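Local structure of alpha-L-rhamnosidase (6GSZ) at residues N32-W36 with V856-V860; I132-F138 with N198-V204. The protein probably hydrolyses terminal non-reducing alpha-L-rhamnose residues in alpha-L-rhamnosides, and binds calcium. All blocks are in the same frame, centred on the assembly; numbering follows the deposited sequence.

Interaction 1 (N32-W36 with V856-V860); sequences NVSDW and VGSGV
The hydroxyl of S858 links two backbone points of the loop N32-W36: OG donates to V33 O at 2.8 Å and accepts from W36 N at 2.9 Å, the latter bond almost straight at 171°. A chi1 of 68° sets OG between the backbone N and the carbonyl carbon, and from there it reaches both partners. Here the loop between strands 25-30 and 38-46 of the N-terminal immunoglobulin-like domain meets the short link between strands 853-856 and 859-868 of the C-terminal domain, and the contact illustrates how a single serine can bind a loop that offers no strand of its own. The backbone adds a third bond, D35 N to S858 O at 2.9 Å, with the donor lying above the carbonyl plane. S34 CA brings a CA-H...O contact to the same oxygen.

Four waters extend the junction. One joins N32 O to V860 N, another W36 O to S858 N; of two more at D35 OD1, one leads to G857 N and the other, by a weak bond to OD1, to S858 O. The direct bond from G857 N to OD1 is also weak. D35 O is a ligand of a calcium ion, while its OD1 meets the partner segment. Packing is modest. W36 sets its ring edge-to-face with F29, gives NE1 to H91 O and rests on P838, whereas its CB lies 3.5 Å from S858 OG. Both glycines sit close to the loop: G857 CA is 3.3 Å from D35 OD1, and G859 CA approaches N32 O at 3.9 Å.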
loop_
_atom_site.group_PDB
_atom_site.type_symbol
_atom_site.label_atom_id
_atom_site.label_comp_id
_atom_site.label_asym_id
_atom_site.label_seq_id
_atom_site.Cartn_x
_atom_site.Cartn_y
_atom_site.Cartn_z
ATOM N N ASN A 32 -10.783 -20.679 20.226
ATOM C CA ASN A 32 -10.708 -19.998 21.515
ATOM C C ASN A 32 -9.936 -20.846 22.545
ATOM O O ASN A 32 -9.958 -20.536 23.734
ATOM C CB ASN A 32 -12.111 -19.609 22.018
ATOM C CG ASN A 32 -12.971 -20.815 22.321
ATOM O OD1 ASN A 32 -12.598 -21.926 21.966
ATOM N ND2 ASN A 32 -14.128 -20.620 22.956
ATOM N N VAL A 33 -9.196 -21.862 22.086
ATOM C CA VAL A 33 -8.413 -22.725 22.957
ATOM C C VAL A 33 -7.467 -21.894 23.852
ATOM O O VAL A 33 -6.863 -20.926 23.428
ATOM C CB VAL A 33 -7.642 -23.764 22.125
ATOM C CG1 VAL A 33 -6.632 -23.125 21.161
ATOM C CG2 VAL A 33 -6.984 -24.790 23.019
ATOM N N SER A 34 -7.299 -22.370 25.084
ATOM C CA SER A 34 -6.511 -21.752 26.132
ATOM C C SER A 34 -5.078 -22.291 26.149
ATOM O O SER A 34 -4.863 -23.501 26.137
ATOM C CB SER A 34 -7.147 -21.983 27.492
ATOM O OG SER A 34 -8.309 -21.189 27.656
ATOM N N ASP A 35 -4.116 -21.368 26.250
ATOM C CA ASP A 35 -2.689 -21.666 26.480
ATOM C C ASP A 35 -2.163 -22.698 25.482
ATOM O O ASP A 35 -1.370 -23.578 25.819
ATOM C CB ASP A 35 -2.461 -22.191 27.901
ATOM C CG ASP A 35 -2.632 -21.139 28.952
ATOM O OD1 ASP A 35 -2.316 -19.977 28.710
ATOM O OD2 ASP A 35 -3.035 -21.528 30.041
ATOM N N TRP A 36 -2.542 -22.540 24.213
ATOM C CA TRP A 36 -2.192 -23.527 23.216
ATOM C C TRP A 36 -0.919 -23.114 22.471
ATOM O O TRP A 36 -0.811 -21.965 22.012
ATOM C CB TRP A 36 -3.357 -23.700 22.237
ATOM C CG TRP A 36 -3.191 -24.855 21.299
ATOM C CD1 TRP A 36 -3.658 -26.122 21.470
ATOM C CD2 TRP A 36 -2.526 -24.841 20.015
ATOM N NE1 TRP A 36 -3.315 -26.907 20.408
ATOM C CE2 TRP A 36 -2.623 -26.148 19.498
ATOM C CE3 TRP A 36 -1.845 -23.868 19.257
ATOM C CZ2 TRP A 36 -2.067 -26.505 18.271
ATOM C CZ3 TRP A 36 -1.320 -24.226 18.035
ATOM C CH2 TRP A 36 -1.447 -25.515 17.538
ATOM N N VAL A 856 0.307 -14.260 29.664
ATOM C CA VAL A 856 -0.778 -15.136 29.332
ATOM C C VAL A 856 -0.484 -15.855 28.018
ATOM O O VAL A 856 0.207 -15.291 27.170
ATOM C CB VAL A 856 -2.116 -14.385 29.197
ATOM C CG1 VAL A 856 -2.551 -13.750 30.471
ATOM C CG2 VAL A 856 -2.127 -13.338 28.100
ATOM N N GLY A 857 -1.133 -17.026 27.853
ATOM C CA GLY A 857 -1.163 -17.734 26.598
ATOM C C GLY A 857 -2.463 -17.474 25.850
ATOM O O GLY A 857 -3.202 -16.508 26.132
ATOM N N SER A 858 -2.707 -18.295 24.834
ATOM C CA SER A 858 -3.848 -18.067 23.943
ATOM C C SER A 858 -5.177 -18.158 24.702
ATOM O O SER A 858 -5.274 -18.774 25.800
ATOM C CB SER A 858 -3.868 -19.046 22.784
ATOM O OG SER A 858 -4.143 -20.384 23.211
ATOM N N GLY A 859 -6.200 -17.525 24.132
ATOM C CA GLY A 859 -7.567 -17.615 24.613
ATOM C C GLY A 859 -8.161 -16.242 24.831
ATOM O O GLY A 859 -7.618 -15.245 24.372
ATOM N N VAL A 860 -9.300 -16.213 25.517
ATOM C CA VAL A 860 -10.011 -14.988 25.795
ATOM C C VAL A 860 -9.878 -14.753 27.295
ATOM O O VAL A 860 -10.275 -15.609 28.108
ATOM C CB VAL A 860 -11.491 -15.062 25.372
ATOM C CG1 VAL A 860 -12.245 -13.783 25.722
ATOM C CG2 VAL A 860 -11.628 -15.358 23.882
HETATM O O HOH W 1 -10.617 -18.898 25.687
HETATM O O HOH W 2 -2.495 -18.026 30.186
HETATM O O HOH W 3 -5.203 -19.131 28.493
HETATM O O HOH W 4 -0.462 -19.853 23.802
#

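Interaction 2 (I132-F138 with N198-V204); sequences IQFRKEF and NAIGVTV
A chi1 of 59° brings the F138 ring over N198 CB, which stands 3.7 Å from the ring centroid in a CH-pi contact with one face. The N198 amide, turned only 17° from the ring plane, carries its polar end onward to N162 and the K194 carbonyl. F134, its CG anti to the carbonyl carbon (chi1 -67°), meets V204 instead: CE2 lies 3.8 Å from CG2. These pairs show how neighbouring antiparallel strands, here in the sheet of the rhamnosidase N-terminal domain, exchange side-chain contacts above a regular backbone ladder. I132, F134, K136 and F138 form hydrogen-bonded pairs with V204, V202, I200 and N198 respectively, eight bonds in all, while CA-H...O contacts fill the steps between.

The face bearing F134, V202 and I200 packs against strands 228-237 and 144-154 of a second sheet, forming a beta sandwich. On the other face, which carries Q133, R135 and E137, polar groups gather. R135 grips E137 end-on, NH1 and NH2 each 3.0 Å from E137 OE2, which lies in the guanidinium plane; R135 NE reaches W278 O. Farther along, a water joins Q133 OE1 to T203 OG1, both at 2.8 Å. The chemistry is thus divided between two faces: apolar groups dominate the one turned to the neighbouring sheet, and the buried R135 on the other would probably have its charge balanced by E137.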
loop_
_atom_site.group_PDB
_atom_site.type_symbol
_atom_site.label_atom_id
_atom_site.label_comp_id
_atom_site.label_asym_id
_atom_site.label_seq_id
_atom_site.Cartn_x
_atom_site.Cartn_y
_atom_site.Cartn_z
ATOM N N ILE A 132 -4.294 0.465 -28.143
ATOM C CA ILE A 132 -4.260 -0.441 -29.264
ATOM C C ILE A 132 -4.907 -1.766 -28.877
ATOM O O ILE A 132 -4.606 -2.296 -27.785
ATOM C CB ILE A 132 -2.822 -0.658 -29.748
ATOM C CG1 ILE A 132 -2.213 0.660 -30.234
ATOM C CG2 ILE A 132 -2.772 -1.796 -30.741
ATOM C CD1 ILE A 132 -2.790 1.189 -31.489
ATOM N N GLN A 133 -5.795 -2.283 -29.717
ATOM C CA GLN A 133 -6.358 -3.590 -29.639
ATOM C C GLN A 133 -5.465 -4.547 -30.417
ATOM O O GLN A 133 -5.141 -4.274 -31.565
ATOM C CB GLN A 133 -7.787 -3.614 -30.179
ATOM C CG GLN A 133 -8.761 -2.721 -29.408
ATOM C CD GLN A 133 -10.126 -2.596 -30.043
ATOM O OE1 GLN A 133 -11.116 -2.403 -29.368
ATOM N NE2 GLN A 133 -10.203 -2.604 -31.374
ATOM N N PHE A 134 -5.151 -5.694 -29.831
ATOM C CA PHE A 134 -4.379 -6.750 -30.431
ATOM C C PHE A 134 -5.231 -8.008 -30.432
ATOM O O PHE A 134 -5.903 -8.288 -29.450
ATOM C CB PHE A 134 -3.141 -7.053 -29.596
ATOM C CG PHE A 134 -2.112 -5.953 -29.541
ATOM C CD1 PHE A 134 -1.080 -5.899 -30.461
ATOM C CD2 PHE A 134 -2.130 -4.994 -28.537
ATOM C CE1 PHE A 134 -0.131 -4.884 -30.431
ATOM C CE2 PHE A 134 -1.181 -3.974 -28.496
ATOM C CZ PHE A 134 -0.160 -3.935 -29.427
ATOM N N ARG A 135 -5.222 -8.763 -31.545
ATOM C CA ARG A 135 -6.023 -9.957 -31.559
ATOM C C ARG A 135 -5.321 -11.106 -32.301
ATOM O O ARG A 135 -4.498 -10.914 -33.185
ATOM C CB ARG A 135 -7.408 -9.723 -32.173
ATOM C CG ARG A 135 -7.448 -9.635 -33.689
ATOM C CD ARG A 135 -8.840 -9.282 -34.216
ATOM N NE ARG A 135 -9.889 -10.178 -33.781
ATOM C CZ ARG A 135 -10.191 -11.360 -34.294
ATOM N NH1 ARG A 135 -9.582 -11.787 -35.404
ATOM N NH2 ARG A 135 -11.156 -12.078 -33.712
ATOM N N LYS A 136 -5.731 -12.311 -31.914
ATOM C CA LYS A 136 -5.233 -13.575 -32.461
ATOM C C LYS A 136 -6.346 -14.624 -32.359
ATOM O O LYS A 136 -7.031 -14.725 -31.339
ATOM C CB LYS A 136 -3.995 -13.991 -31.653
ATOM C CG LYS A 136 -3.432 -15.377 -31.936
ATOM C CD LYS A 136 -2.752 -15.533 -33.242
ATOM C CE LYS A 136 -1.868 -16.764 -33.284
ATOM N NZ LYS A 136 -1.261 -16.969 -34.613
ATOM N N GLU A 137 -6.524 -15.403 -33.415
ATOM C CA GLU A 137 -7.379 -16.591 -33.384
ATOM C C GLU A 137 -6.494 -17.835 -33.451
ATOM O O GLU A 137 -5.372 -17.806 -34.021
ATOM C CB GLU A 137 -8.402 -16.594 -34.521
ATOM C CG GLU A 137 -9.329 -15.385 -34.476
ATOM C CD GLU A 137 -10.466 -15.392 -35.492
ATOM O OE1 GLU A 137 -10.731 -16.478 -36.057
ATOM O OE2 GLU A 137 -11.113 -14.327 -35.682
ATOM N N PHE A 138 -6.976 -18.907 -32.800
ATOM C CA PHE A 138 -6.199 -20.157 -32.683
ATOM C C PHE A 138 -7.192 -21.295 -32.507
ATOM O O PHE A 138 -8.365 -21.064 -32.278
ATOM C CB PHE A 138 -5.206 -20.087 -31.513
ATOM C CG PHE A 138 -5.823 -19.844 -30.157
ATOM C CD1 PHE A 138 -6.132 -18.560 -29.754
ATOM C CD2 PHE A 138 -6.057 -20.893 -29.269
ATOM C CE1 PHE A 138 -6.662 -18.320 -28.508
ATOM C CE2 PHE A 138 -6.598 -20.646 -28.012
ATOM C CZ PHE A 138 -6.892 -19.360 -27.638
ATOM N N ASN A 198 -10.899 -20.482 -31.203
ATOM C CA ASN A 198 -10.874 -19.551 -30.073
ATOM C C ASN A 198 -10.278 -18.221 -30.543
ATOM O O ASN A 198 -9.512 -18.189 -31.521
ATOM C CB ASN A 198 -10.034 -20.071 -28.904
ATOM C CG ASN A 198 -10.656 -21.253 -28.185
ATOM O OD1 ASN A 198 -11.330 -21.071 -27.154
ATOM N ND2 ASN A 198 -10.436 -22.467 -28.710
ATOM N N ALA A 199 -10.556 -17.159 -29.784
ATOM C CA ALA A 199 -9.903 -15.896 -30.021
ATOM C C ALA A 199 -9.465 -15.278 -28.700
ATOM O O ALA A 199 -10.137 -15.469 -27.696
ATOM C CB ALA A 199 -10.813 -14.936 -30.757
ATOM N N ILE A 200 -8.357 -14.534 -28.767
ATOM C CA ILE A 200 -7.886 -13.684 -27.663
ATOM C C ILE A 200 -7.778 -12.269 -28.209
ATOM O O ILE A 200 -7.262 -12.059 -29.335
ATOM C CB ILE A 200 -6.578 -14.198 -27.046
ATOM C CG1 ILE A 200 -6.110 -13.269 -25.936
ATOM C CG2 ILE A 200 -5.488 -14.386 -28.068
ATOM C CD1 ILE A 200 -5.124 -13.905 -24.976
ATOM N N GLY A 201 -8.297 -11.312 -27.444
ATOM C CA GLY A 201 -8.132 -9.897 -27.737
ATOM C C GLY A 201 -7.577 -9.185 -26.511
ATOM O O GLY A 201 -7.997 -9.469 -25.373
ATOM N N VAL A 202 -6.633 -8.272 -26.702
ATOM C CA VAL A 202 -6.050 -7.542 -25.579
ATOM C C VAL A 202 -6.010 -6.058 -25.953
ATOM O O VAL A 202 -5.543 -5.698 -27.070
ATOM C CB VAL A 202 -4.621 -8.012 -25.239
ATOM C CG1 VAL A 202 -4.149 -7.320 -23.954
ATOM C CG2 VAL A 202 -4.550 -9.527 -25.072
ATOM N N THR A 203 -6.491 -5.196 -25.078
ATOM C CA THR A 203 -6.338 -3.778 -25.243
ATOM C C THR A 203 -5.189 -3.298 -24.384
ATOM O O THR A 203 -5.127 -3.675 -23.188
ATOM C CB THR A 203 -7.598 -2.996 -24.883
ATOM O OG1 THR A 203 -8.715 -3.493 -25.624
ATOM C CG2 THR A 203 -7.420 -1.515 -25.161
ATOM N N VAL A 204 -4.275 -2.514 -24.943
ATOM C CA VAL A 204 -3.133 -1.956 -24.259
ATOM C C VAL A 204 -3.228 -0.445 -24.242
ATOM O O VAL A 204 -3.406 0.155 -25.278
ATOM C CB VAL A 204 -1.791 -2.410 -24.839
ATOM C CG1 VAL A 204 -0.590 -1.745 -24.157
ATOM C CG2 VAL A 204 -1.671 -3.923 -24.776
HETATM O O HOH W 5 -10.611 -1.674 -26.691
#

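In the fold
Read from the N terminus, the chain first lays down the loop 32-36, between strands 25-30 and 38-46, and only some 820 residues later does 856-860 return to it. Interaction 1 therefore closes a loop holding most of the protein, and it ties the N-terminal immunoglobulin-like domain to the C-terminal domain. Interaction 2 is nested inside it: strand 132-140 leads through several strands without a helix to strand 196-205, its neighbour in an antiparallel sheet, closing a local loop within one domain. The two do not touch, their nearest atoms being about 44 Å apart. One joins domains far apart in sequence, the other pairs two strands of a sheet.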